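Local coordinates for protein cytochrome P450 (PDB 3WEC) that hydroxylates the quinoline nitrogen of aurachin alkaloids as a heme-containing cytochrome P450 monooxygenase, a step that confers antibiotic activity on these compounds, at residues P283-N288 against S343-D348; E206-F211 against T246-T251; T146-E151 against L405-S410; W47-Y52 against D322-L327. One frame throughout, in Å; residues are numbered along the deposited sequence.

From the N terminus, 47-52 is the first segment to be met; its partner, 322-327, comes much later and completes interaction 4, the parallel pairing inside the five-stranded sheet. Segment 146-151 opens interaction 3, which closes only near the C terminus at 405-410 and ties helix 148-153 to the last strand. Within both of these loops lies interaction 2, where helix 194-216 meets helix 240-271. Interaction 1 follows in series, joining the start of helix 286-296 to the loop at 343-348. It crosses interaction 4 and falls within the span of interaction 3, while interactions 3 and 4 also cross. None of the four touches another; interactions 1 and 2 sit on opposite sides of the chain's centre.

Interaction 1. Residues P283-N288 against S343-D348; sequences PQFIEN and SVTRPD
F285 reaches over from the 3-10 turn that leads into helix 286-296 to V344 and T345, and its side chain carries most of this contact. CB comes first: it packs 4.3 Å from CG1 of V344. With CG beside the backbone N and anti to the carbonyl carbon (chi1 -80°), the ring swings onto the turn. Its CD1 then lies 3.3 Å from the V344 carbonyl O, which sits at the ring edge near its plane, a close approach of C-H to oxygen. Further out, CE1 is 3.6 Å from T345 O. Over one face of the ring comes the methyl CG2 of T345, a CH-pi contact at 4.2 Å from the F285 ring centroid and 28° off the normal. The other branch of that threonine, OG1, is turned back into its own turn, where it hydrogen-bonds S343 OG at 3.2 Å. One helical turn on from F285, N288 lays its CB 3.9 Å from the same V344 carbonyl O. S343 to R346 form a type I beta turn, with V344 and T345 at its corners. Beyond it, R346 sends its guanidinium away from F285 to salt-bridge E337 through NH2 and E292 through NE. E292 and R295 belong to the ExxR motif, and R346, bonded to E292, is consistent with the second Arg of the E-R-R triad of cytochromes P450, where the K helix meets the meander.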
loop_
_atom_site.group_PDB
_atom_site.type_symbol
_atom_site.label_atom_id
_atom_site.label_comp_id
_atom_site.label_asym_id
_atom_site.label_seq_id
_atom_site.Cartn_x
_atom_site.Cartn_y
_atom_site.Cartn_z
ATOM N N PRO A 283 -24.763 10.656 1.574
ATOM C CA PRO A 283 -23.351 11.090 1.570
ATOM C C PRO A 283 -22.661 11.081 2.932
ATOM O O PRO A 283 -21.433 11.162 2.983
ATOM C CB PRO A 283 -23.399 12.515 1.010
ATOM C CG PRO A 283 -24.855 12.880 0.885
ATOM C CD PRO A 283 -25.710 11.774 1.431
ATOM N N GLN A 284 -23.427 10.960 4.016
ATOM C CA GLN A 284 -22.845 10.789 5.353
ATOM C C GLN A 284 -22.144 9.419 5.520
ATOM O O GLN A 284 -21.453 9.181 6.508
ATOM C CB GLN A 284 -23.883 11.040 6.467
ATOM C CG GLN A 284 -24.953 9.966 6.622
ATOM C CD GLN A 284 -26.236 10.267 5.857
ATOM O OE1 GLN A 284 -26.292 10.175 4.626
ATOM N NE2 GLN A 284 -27.284 10.616 6.596
ATOM N N PHE A 285 -22.326 8.533 4.545
ATOM C CA PHE A 285 -21.698 7.210 4.582
ATOM C C PHE A 285 -20.374 7.126 3.800
ATOM O O PHE A 285 -19.732 6.078 3.800
ATOM C CB PHE A 285 -22.700 6.102 4.160
ATOM C CG PHE A 285 -23.651 5.674 5.265
ATOM C CD1 PHE A 285 -23.449 4.483 5.948
ATOM C CD2 PHE A 285 -24.733 6.461 5.623
ATOM C CE1 PHE A 285 -24.303 4.082 6.966
ATOM C CE2 PHE A 285 -25.605 6.066 6.642
ATOM C CZ PHE A 285 -25.387 4.874 7.320
ATOM N N ILE A 286 -19.951 8.241 3.185
ATOM C CA ILE A 286 -18.746 8.299 2.337
ATOM C C ILE A 286 -17.501 7.761 3.024
ATOM O O ILE A 286 -16.694 7.107 2.383
ATOM C CB ILE A 286 -18.399 9.723 1.828
ATOM C CG1 ILE A 286 -18.603 10.773 2.936
ATOM C CG2 ILE A 286 -19.189 10.074 0.571
ATOM C CD1 ILE A 286 -17.362 11.167 3.724
ATOM N N GLU A 287 -17.348 8.038 4.319
ATOM C CA GLU A 287 -16.174 7.547 5.025
ATOM C C GLU A 287 -16.270 6.050 5.311
ATOM O O GLU A 287 -15.287 5.320 5.139
ATOM C CB GLU A 287 -15.799 8.394 6.264
ATOM C CG GLU A 287 -16.888 8.701 7.269
ATOM C CD GLU A 287 -17.597 10.036 7.024
ATOM O OE1 GLU A 287 -18.842 10.028 6.894
ATOM O OE2 GLU A 287 -16.921 11.098 6.967
ATOM N N ASN A 288 -17.458 5.600 5.679
ATOM C CA ASN A 288 -17.733 4.186 5.974
ATOM C C ASN A 288 -17.579 3.291 4.748
ATOM O O ASN A 288 -17.150 2.149 4.869
ATOM C CB ASN A 288 -19.143 4.013 6.574
ATOM C CG ASN A 288 -19.516 5.123 7.560
ATOM O OD1 ASN A 288 -18.975 6.226 7.514
ATOM N ND2 ASN A 288 -20.486 4.844 8.430
ATOM N N SER A 343 -20.890 -4.110 1.948
ATOM C CA SER A 343 -21.944 -3.212 2.429
ATOM C C SER A 343 -21.343 -1.899 2.917
ATOM O O SER A 343 -20.535 -1.885 3.837
ATOM C CB SER A 343 -22.786 -3.866 3.525
ATOM O OG SER A 343 -23.670 -2.923 4.118
ATOM N N VAL A 344 -21.750 -0.808 2.282
ATOM C CA VAL A 344 -21.244 0.524 2.594
ATOM C C VAL A 344 -22.014 1.104 3.780
ATOM O O VAL A 344 -21.749 2.224 4.237
ATOM C CB VAL A 344 -21.406 1.460 1.374
ATOM C CG1 VAL A 344 -21.125 2.893 1.746
ATOM C CG2 VAL A 344 -20.503 1.037 0.233
ATOM N N THR A 345 -22.980 0.356 4.292
ATOM C CA THR A 345 -23.720 0.867 5.439
ATOM C C THR A 345 -23.304 0.254 6.779
ATOM O O THR A 345 -23.857 0.607 7.810
ATOM C CB THR A 345 -25.241 0.822 5.229
ATOM O OG1 THR A 345 -25.621 -0.492 4.819
ATOM C CG2 THR A 345 -25.649 1.821 4.156
ATOM N N ARG A 346 -22.320 -0.640 6.758
ATOM C CA ARG A 346 -21.700 -1.169 7.980
ATOM C C ARG A 346 -21.390 -0.100 9.037
ATOM O O ARG A 346 -20.508 0.743 8.836
ATOM C CB ARG A 346 -20.412 -1.915 7.642
ATOM C CG ARG A 346 -20.585 -3.409 7.532
ATOM C CD ARG A 346 -19.291 -4.058 7.068
ATOM N NE ARG A 346 -19.541 -5.195 6.177
ATOM C CZ ARG A 346 -20.179 -6.311 6.524
ATOM N NH1 ARG A 346 -20.334 -7.288 5.638
ATOM N NH2 ARG A 346 -20.647 -6.460 7.755
ATOM N N PRO A 347 -22.114 -0.142 10.169
ATOM C CA PRO A 347 -21.911 0.811 11.253
ATOM C C PRO A 347 -20.831 0.291 12.206
ATOM O O PRO A 347 -21.083 0.086 13.394
ATOM C CB PRO A 347 -23.288 0.861 11.926
ATOM C CG PRO A 347 -23.997 -0.418 11.537
ATOM C CD PRO A 347 -23.154 -1.135 10.509
ATOM N N ASP A 348 -19.627 0.113 11.677
ATOM C CA ASP A 348 -18.666 -0.835 12.237
ATOM C C ASP A 348 -17.301 -0.604 11.566
ATOM O O ASP A 348 -16.490 0.223 12.038
ATOM C CB ASP A 348 -19.205 -2.273 11.997
ATOM C CG ASP A 348 -18.277 -3.388 12.513
ATOM O OD1 ASP A 348 -17.037 -3.307 12.379
ATOM O OD2 ASP A 348 -18.817 -4.394 13.018
#

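Interaction 2. Residues E206-F211 against T246-T251; sequences ESIDYF and TCLLIT
F211 and C247 meet because both first torsions place the outer group beside the backbone N, anti to the carbonyl carbon. For F211 (chi1 -81°) this carries the phenyl ring across to the neighbouring helix; for C247 it swings the sulfur aside and leaves CB leading. That CB stands almost centrally over one ring face, 3.4 Å from the F211 centroid and 13° off the normal, a tight CH-pi contact. SG follows over the same face at 4.5 Å from that centroid, a sulfur-aromatic contact. The opposite face receives Y210 CD2 toward its rim. Alongside, the tips of I208 and L248 cross at a slant, CD1 to CD1 at 3.8 Å, while L248 CD2 rests 3.7 Å from S207 OG. The two segments belong to helix 194-216, the G helix of the P450 fold, and to the long helix 240-271, and their local axes pass 9.6 Å apart at 128°. Helix 172-182 covers this junction, with V182 on L248 and F175 on T251. L249, in segment 246-251, touches both the heme and the bound aurachin intermediate. The two hydroxyls at the interface turn back to their own helices: S207 OG bonds A203 O, and T251 OG1 bonds C247 O at 2.9 Å, the carbonyl that T251 N also uses. With those groups satisfied within their helices, the two segments cohere through dispersion and ring-face contacts, with no polar bond between them.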
loop_
_atom_site.group_PDB
_atom_site.type_symbol
_atom_site.label_atom_id
_atom_site.label_comp_id
_atom_site.label_asym_id
_atom_site.label_seq_id
_atom_site.Cartn_x
_atom_site.Cartn_y
_atom_site.Cartn_z
ATOM N N GLU A 206 18.679 7.996 -8.804
ATOM C CA GLU A 206 18.434 9.379 -9.230
ATOM C C GLU A 206 17.451 10.173 -8.352
ATOM O O GLU A 206 17.576 11.391 -8.273
ATOM C CB GLU A 206 18.001 9.441 -10.701
ATOM C CG GLU A 206 18.954 8.706 -11.638
ATOM C CD GLU A 206 18.527 8.689 -13.112
ATOM O OE1 GLU A 206 17.458 9.217 -13.457
ATOM O OE2 GLU A 206 19.281 8.143 -13.940
ATOM N N SER A 207 16.489 9.506 -7.704
ATOM C CA SER A 207 15.479 10.201 -6.915
ATOM C C SER A 207 15.981 10.386 -5.472
ATOM O O SER A 207 15.643 11.362 -4.780
ATOM C CB SER A 207 14.120 9.453 -6.938
ATOM O OG SER A 207 14.242 8.170 -6.365
ATOM N N ILE A 208 16.821 9.458 -5.034
ATOM C CA ILE A 208 17.572 9.657 -3.823
ATOM C C ILE A 208 18.615 10.795 -3.992
ATOM O O ILE A 208 18.764 11.623 -3.073
ATOM C CB ILE A 208 18.204 8.334 -3.319
ATOM C CG1 ILE A 208 17.120 7.493 -2.630
ATOM C CG2 ILE A 208 19.377 8.618 -2.356
ATOM C CD1 ILE A 208 17.570 6.074 -2.342
ATOM N N ASP A 209 19.320 10.832 -5.130
ATOM C CA ASP A 209 20.284 11.927 -5.409
ATOM C C ASP A 209 19.577 13.282 -5.346
ATOM O O ASP A 209 19.970 14.204 -4.588
ATOM C CB ASP A 209 20.953 11.780 -6.797
ATOM C CG ASP A 209 22.439 11.459 -6.707
ATOM O OD1 ASP A 209 22.791 10.355 -6.222
ATOM O OD2 ASP A 209 23.259 12.323 -7.115
ATOM N N TYR A 210 18.524 13.379 -6.153
ATOM C CA TYR A 210 17.688 14.553 -6.222
ATOM C C TYR A 210 17.118 14.960 -4.847
ATOM O O TYR A 210 17.114 16.139 -4.509
ATOM C CB TYR A 210 16.564 14.285 -7.188
ATOM C CG TYR A 210 15.496 15.308 -7.119
ATOM C CD1 TYR A 210 15.599 16.457 -7.862
ATOM C CD2 TYR A 210 14.375 15.125 -6.334
ATOM C CE1 TYR A 210 14.643 17.429 -7.810
ATOM C CE2 TYR A 210 13.408 16.109 -6.268
ATOM C CZ TYR A 210 13.566 17.258 -7.013
ATOM O OH TYR A 210 12.654 18.280 -7.014
ATOM N N PHE A 211 16.612 14.001 -4.076
ATOM C CA PHE A 211 16.024 14.331 -2.759
ATOM C C PHE A 211 17.014 14.948 -1.776
ATOM O O PHE A 211 16.673 15.945 -1.158
ATOM C CB PHE A 211 15.192 13.191 -2.140
ATOM C CG PHE A 211 13.786 13.103 -2.692
ATOM C CD1 PHE A 211 12.975 14.247 -2.780
ATOM C CD2 PHE A 211 13.255 11.881 -3.110
ATOM C CE1 PHE A 211 11.674 14.164 -3.293
ATOM C CE2 PHE A 211 11.968 11.809 -3.658
ATOM C CZ PHE A 211 11.179 12.954 -3.735
ATOM N N THR A 246 13.579 8.479 3.293
ATOM C CA THR A 246 12.202 8.790 3.639
ATOM C C THR A 246 11.372 9.415 2.518
ATOM O O THR A 246 10.227 9.018 2.263
ATOM C CB THR A 246 12.149 9.807 4.821
ATOM O OG1 THR A 246 12.802 9.249 5.937
ATOM C CG2 THR A 246 10.730 10.176 5.135
ATOM N N CYS A 247 11.904 10.419 1.859
ATOM C CA CYS A 247 11.209 10.924 0.641
ATOM C C CYS A 247 10.857 9.835 -0.379
ATOM O O CYS A 247 9.689 9.737 -0.836
ATOM C CB CYS A 247 11.945 12.121 0.048
ATOM S SG CYS A 247 11.891 13.555 1.168
ATOM N N LEU A 248 11.841 8.997 -0.706
ATOM C CA LEU A 248 11.621 7.870 -1.638
ATOM C C LEU A 248 10.580 6.900 -1.035
ATOM O O LEU A 248 9.718 6.382 -1.758
ATOM C CB LEU A 248 12.907 7.075 -1.858
ATOM C CG LEU A 248 13.261 6.293 -3.142
ATOM C CD1 LEU A 248 13.917 4.990 -2.787
ATOM C CD2 LEU A 248 12.176 6.031 -4.165
ATOM N N LEU A 249 10.672 6.631 0.284
ATOM C CA LEU A 249 9.782 5.629 0.885
ATOM C C LEU A 249 8.329 6.080 0.732
ATOM O O LEU A 249 7.426 5.319 0.322
ATOM C CB LEU A 249 10.136 5.378 2.357
ATOM C CG LEU A 249 9.003 4.844 3.232
ATOM C CD1 LEU A 249 8.779 3.387 2.796
ATOM C CD2 LEU A 249 9.381 4.859 4.702
ATOM N N ILE A 250 8.118 7.345 1.052
ATOM C CA ILE A 250 6.849 7.993 0.877
ATOM C C ILE A 250 6.359 8.050 -0.568
ATOM O O ILE A 250 5.173 7.859 -0.807
ATOM C CB ILE A 250 6.891 9.324 1.583
ATOM C CG1 ILE A 250 6.692 8.953 3.106
ATOM C CG2 ILE A 250 5.879 10.279 0.976
ATOM C CD1 ILE A 250 6.202 10.039 3.976
ATOM N N THR A 251 7.260 8.251 -1.518
ATOM C CA THR A 251 6.893 8.223 -2.939
ATOM C C THR A 251 6.474 6.830 -3.420
ATOM O O THR A 251 5.684 6.733 -4.393
ATOM C CB THR A 251 8.054 8.679 -3.788
ATOM O OG1 THR A 251 8.393 10.020 -3.422
ATOM C CG2 THR A 251 7.709 8.628 -5.365
#

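Interaction 3. Residues T146-E151 against L405-S410; sequences TDAVSE and LSVAVS
A148 N gives the straight bond of this contact, to L405 O at 2.9 Å with an N-H...O angle of 170°, the donor lying in the carbonyl plane. Beside it, L405 N turns to D147 OD1 at 2.8 Å, but the angle of 126° makes this a weak bond. One residue of the strand side is thus gripped through both its backbone N and its O. D147 has its CG anti to the backbone N, which folds the carboxylate over the helix start: OD1 also takes a weak bond from V149 N, while OD2 accepts S150 N at 2.8 Å and S150 OG at 2.7 Å, both from one face of its plane. E151 OE2 accepts T146 N at 3.0 Å. Next to these bonds the apolar part of the contact forms, with A148 CB 3.6 Å from V407 CG1 and V149 CG2 3.9 Å from L405 CB. L405 continues inward to L266 and I267 of helix 240-271. D147 is a classical N-cap on helix 148-153, and V407 opens strand 407-410, paired with 384-387 in the antiparallel two-stranded sheet that probably corresponds to part of the beta-3 sheet of cytochromes P450.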
loop_
_atom_site.group_PDB
_atom_site.type_symbol
_atom_site.label_atom_id
_atom_site.label_comp_id
_atom_site.label_asym_id
_atom_site.label_seq_id
_atom_site.Cartn_x
_atom_site.Cartn_y
_atom_site.Cartn_z
ATOM N N THR A 146 -9.401 5.799 -21.871
ATOM C CA THR A 146 -9.406 4.428 -22.358
ATOM C C THR A 146 -9.064 3.463 -21.214
ATOM O O THR A 146 -9.705 2.428 -21.045
ATOM C CB THR A 146 -8.393 4.241 -23.505
ATOM O OG1 THR A 146 -8.777 5.041 -24.634
ATOM C CG2 THR A 146 -8.316 2.777 -23.933
ATOM N N ASP A 147 -8.048 3.817 -20.432
ATOM C CA ASP A 147 -7.610 3.006 -19.308
ATOM C C ASP A 147 -7.647 3.837 -18.043
ATOM O O ASP A 147 -6.919 4.823 -17.917
ATOM C CB ASP A 147 -6.206 2.445 -19.555
ATOM C CG ASP A 147 -5.600 1.799 -18.309
ATOM O OD1 ASP A 147 -6.299 1.065 -17.593
ATOM O OD2 ASP A 147 -4.406 2.027 -18.042
ATOM N N ALA A 148 -8.527 3.444 -17.120
ATOM C CA ALA A 148 -8.697 4.143 -15.858
ATOM C C ALA A 148 -7.520 3.896 -14.967
ATOM O O ALA A 148 -7.302 4.679 -14.032
ATOM C CB ALA A 148 -9.985 3.721 -15.159
ATOM N N VAL A 149 -6.752 2.819 -15.201
ATOM C CA VAL A 149 -5.548 2.645 -14.374
ATOM C C VAL A 149 -4.475 3.698 -14.659
ATOM O O VAL A 149 -4.067 4.431 -13.733
ATOM C CB VAL A 149 -4.965 1.210 -14.300
ATOM C CG1 VAL A 149 -3.767 1.197 -13.361
ATOM C CG2 VAL A 149 -6.006 0.206 -13.801
ATOM N N SER A 150 -4.049 3.813 -15.910
ATOM C CA SER A 150 -2.941 4.709 -16.236
ATOM C C SER A 150 -3.329 6.173 -16.437
ATOM O O SER A 150 -2.462 7.050 -16.400
ATOM C CB SER A 150 -2.148 4.211 -17.447
ATOM O OG SER A 150 -2.942 4.253 -18.640
ATOM N N GLU A 151 -4.613 6.446 -16.657
ATOM C CA GLU A 151 -5.050 7.816 -16.918
ATOM C C GLU A 151 -5.709 8.469 -15.712
ATOM O O GLU A 151 -5.824 9.708 -15.638
ATOM C CB GLU A 151 -5.962 7.881 -18.164
ATOM C CG GLU A 151 -5.335 7.247 -19.394
ATOM C CD GLU A 151 -6.322 7.018 -20.517
ATOM O OE1 GLU A 151 -6.810 8.006 -21.108
ATOM O OE2 GLU A 151 -6.609 5.845 -20.835
ATOM N N LEU A 405 -8.130 -0.967 -17.191
ATOM C CA LEU A 405 -9.531 -0.907 -16.742
ATOM C C LEU A 405 -10.350 -0.062 -17.707
ATOM O O LEU A 405 -10.013 1.105 -17.954
ATOM C CB LEU A 405 -9.605 -0.361 -15.299
ATOM C CG LEU A 405 -10.865 -0.638 -14.462
ATOM C CD1 LEU A 405 -11.071 -2.132 -14.176
ATOM C CD2 LEU A 405 -10.795 0.149 -13.162
ATOM N N SER A 406 -11.370 -0.665 -18.319
ATOM C CA SER A 406 -12.311 0.087 -19.154
ATOM C C SER A 406 -13.552 0.345 -18.348
ATOM O O SER A 406 -14.166 -0.593 -17.853
ATOM C CB SER A 406 -12.688 -0.695 -20.401
ATOM O OG SER A 406 -11.556 -1.447 -20.747
ATOM N N VAL A 407 -13.905 1.612 -18.186
ATOM C CA VAL A 407 -15.090 1.930 -17.406
ATOM C C VAL A 407 -16.057 2.741 -18.226
ATOM O O VAL A 407 -15.675 3.706 -18.893
ATOM C CB VAL A 407 -14.789 2.589 -16.026
ATOM C CG1 VAL A 407 -13.330 2.420 -15.615
ATOM C CG2 VAL A 407 -15.183 4.048 -15.988
ATOM N N ALA A 408 -17.306 2.316 -18.186
ATOM C CA ALA A 408 -18.399 3.114 -18.708
ATOM C C ALA A 408 -19.009 3.843 -17.533
ATOM O O ALA A 408 -19.098 3.326 -16.419
ATOM C CB ALA A 408 -19.423 2.254 -19.407
ATOM N N VAL A 409 -19.435 5.059 -17.806
ATOM C CA VAL A 409 -19.801 5.991 -16.782
ATOM C C VAL A 409 -21.033 6.758 -17.283
ATOM O O VAL A 409 -21.213 6.913 -18.492
ATOM C CB VAL A 409 -18.612 6.922 -16.565
ATOM C CG1 VAL A 409 -18.767 8.203 -17.385
ATOM C CG2 VAL A 409 -18.421 7.193 -15.091
ATOM N N SER A 410 -21.879 7.228 -16.365
ATOM C CA SER A 410 -23.123 7.933 -16.738
ATOM C C SER A 410 -23.501 9.016 -15.705
ATOM O O SER A 410 -23.344 8.810 -14.498
ATOM C CB SER A 410 -24.249 6.920 -16.940
ATOM O OG SER A 410 -25.498 7.487 -16.636
#

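Interaction 4. Residues W47-Y52 against D322-L327; sequences WIVADY and DAVMVL
The indole of W47 and the carboxylate of D322 lie nearly coplanar, their planes 24° apart, and they join edge to edge. NE1 of W47 donates to D322 OD2 at 2.7 Å (N-H...O angle 158°), meeting that oxygen on its anti side with the oxygen close to the ring plane. A323 O also sits at the indole edge, while V324 CG2 approaches the ring obliquely. The CG of W47, beside its backbone N (chi1 -71°), places the ring beside D322, just ahead of strand 323-326. From there the two backbones run parallel: W47 N bonds A323 O at 2.8 Å, and W47 O takes M325 N at 2.8 Å. V49 then repeats the pattern, its N reaching M325 O at 3.0 Å and its O accepting L327 N at 2.9 Å. These are adjacent strands of the mixed five-stranded sheet, the beta-1 sheet of the P450 fold, with 323-326 in the middle; 39-41 and 303-307 flank the pair. The face of W47 and V49 also carries V324 and V326, with V49 CG2 against V324 CG1 at 3.9 Å. V324 adjoins R305, a heme-binding residue, and V326 packs on helix 52-60. On the other face I48 and M325 lie side by side, I48 CD1 being 3.6 Å from M325 CB, and I48 CG2 meets L327 CD2 at 3.5 Å. L327 also touches Y30 and L33 of helix 27-36.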
loop_
_atom_site.group_PDB
_atom_site.type_symbol
_atom_site.label_atom_id
_atom_site.label_comp_id
_atom_site.label_asym_id
_atom_site.label_seq_id
_atom_site.Cartn_x
_atom_site.Cartn_y
_atom_site.Cartn_z
ATOM N N TRP A 47 5.625 -18.647 6.809
ATOM C CA TRP A 47 4.330 -19.007 7.372
ATOM C C TRP A 47 3.253 -18.158 6.761
ATOM O O TRP A 47 3.512 -17.025 6.359
ATOM C CB TRP A 47 4.366 -18.784 8.870
ATOM C CG TRP A 47 5.245 -19.814 9.524
ATOM C CD1 TRP A 47 6.627 -19.759 9.726
ATOM C CD2 TRP A 47 4.838 -21.132 10.019
ATOM N NE1 TRP A 47 7.079 -20.905 10.310
ATOM C CE2 TRP A 47 6.062 -21.775 10.520
ATOM C CE3 TRP A 47 3.626 -21.809 10.118
ATOM C CZ2 TRP A 47 6.049 -23.052 11.089
ATOM C CZ3 TRP A 47 3.622 -23.095 10.686
ATOM C CH2 TRP A 47 4.805 -23.697 11.167
ATOM N N ILE A 48 2.035 -18.697 6.685
ATOM C CA ILE A 48 0.879 -17.972 6.136
ATOM C C ILE A 48 -0.207 -17.944 7.189
ATOM O O ILE A 48 -0.527 -18.971 7.759
ATOM C CB ILE A 48 0.335 -18.626 4.841
ATOM C CG1 ILE A 48 1.468 -18.982 3.864
ATOM C CG2 ILE A 48 -0.672 -17.723 4.147
ATOM C CD1 ILE A 48 2.279 -17.811 3.311
ATOM N N VAL A 49 -0.770 -16.775 7.462
ATOM C CA VAL A 49 -1.743 -16.624 8.555
ATOM C C VAL A 49 -3.052 -16.018 8.029
ATOM O O VAL A 49 -3.019 -14.966 7.374
ATOM C CB VAL A 49 -1.176 -15.742 9.694
ATOM C CG1 VAL A 49 -2.251 -15.442 10.732
ATOM C CG2 VAL A 49 0.013 -16.417 10.359
ATOM N N ALA A 50 -4.191 -16.670 8.326
ATOM C CA ALA A 50 -5.449 -16.373 7.619
ATOM C C ALA A 50 -6.613 -15.792 8.459
ATOM O O ALA A 50 -7.509 -15.130 7.917
ATOM C CB ALA A 50 -5.913 -17.612 6.839
ATOM N N ASP A 51 -6.598 -16.048 9.769
ATOM C CA ASP A 51 -7.697 -15.645 10.624
ATOM C C ASP A 51 -7.521 -14.266 11.218
ATOM O O ASP A 51 -6.450 -13.936 11.717
ATOM C CB ASP A 51 -7.911 -16.673 11.756
ATOM C CG ASP A 51 -6.668 -16.862 12.622
ATOM O OD1 ASP A 51 -6.783 -16.734 13.860
ATOM O OD2 ASP A 51 -5.580 -17.138 12.055
ATOM N N TYR A 52 -8.597 -13.481 11.195
ATOM C CA TYR A 52 -8.615 -12.181 11.870
ATOM C C TYR A 52 -7.806 -12.152 13.171
ATOM O O TYR A 52 -6.861 -11.373 13.291
ATOM C CB TYR A 52 -10.042 -11.673 12.168
ATOM C CG TYR A 52 -10.053 -10.267 12.802
ATOM C CD1 TYR A 52 -9.671 -9.141 12.051
ATOM C CD2 TYR A 52 -10.436 -10.067 14.150
ATOM C CE1 TYR A 52 -9.659 -7.864 12.609
ATOM C CE2 TYR A 52 -10.430 -8.785 14.718
ATOM C CZ TYR A 52 -10.044 -7.690 13.932
ATOM O OH TYR A 52 -10.031 -6.425 14.455
ATOM N N ASP A 322 11.959 -16.923 11.440
ATOM C CA ASP A 322 11.006 -17.344 10.415
ATOM C C ASP A 322 10.255 -16.112 9.918
ATOM O O ASP A 322 9.930 -15.205 10.703
ATOM C CB ASP A 322 9.998 -18.359 10.952
ATOM C CG ASP A 322 10.539 -19.807 10.978
ATOM O OD1 ASP A 322 11.776 -20.035 10.932
ATOM O OD2 ASP A 322 9.694 -20.725 11.071
ATOM N N ALA A 323 9.992 -16.096 8.614
ATOM C CA ALA A 323 9.138 -15.094 7.976
ATOM C C ALA A 323 7.674 -15.513 8.098
ATOM O O ALA A 323 7.340 -16.699 7.981
ATOM C CB ALA A 323 9.520 -14.941 6.519
ATOM N N VAL A 324 6.815 -14.540 8.362
ATOM C CA VAL A 324 5.390 -14.759 8.544
ATOM C C VAL A 324 4.664 -13.772 7.642
ATOM O O VAL A 324 4.886 -12.554 7.705
ATOM C CB VAL A 324 4.960 -14.529 10.011
ATOM C CG1 VAL A 324 3.442 -14.566 10.156
ATOM C CG2 VAL A 324 5.612 -15.555 10.924
ATOM N N MET A 325 3.822 -14.326 6.788
ATOM C CA MET A 325 3.036 -13.600 5.835
ATOM C C MET A 325 1.657 -13.417 6.443
ATOM O O MET A 325 0.937 -14.396 6.653
ATOM C CB MET A 325 2.912 -14.478 4.595
ATOM C CG MET A 325 3.172 -13.763 3.307
ATOM S SD MET A 325 4.895 -13.258 3.246
ATOM C CE MET A 325 5.464 -14.528 2.111
ATOM N N VAL A 326 1.265 -12.193 6.738
ATOM C CA VAL A 326 -0.027 -11.981 7.378
ATOM C C VAL A 326 -1.080 -11.634 6.326
ATOM O O VAL A 326 -0.979 -10.588 5.693
ATOM C CB VAL A 326 0.055 -10.871 8.451
ATOM C CG1 VAL A 326 -1.329 -10.533 8.976
ATOM C CG2 VAL A 326 0.956 -11.312 9.589
ATOM N N LEU A 327 -2.085 -12.494 6.147
ATOM C CA LEU A 327 -3.105 -12.265 5.100
ATOM C C LEU A 327 -4.192 -11.298 5.516
ATOM O O LEU A 327 -5.277 -11.707 5.939
ATOM C CB LEU A 327 -3.764 -13.574 4.663
ATOM C CG LEU A 327 -3.301 -14.368 3.440
ATOM C CD1 LEU A 327 -1.835 -14.175 3.060
ATOM C CD2 LEU A 327 -3.609 -15.822 3.718
#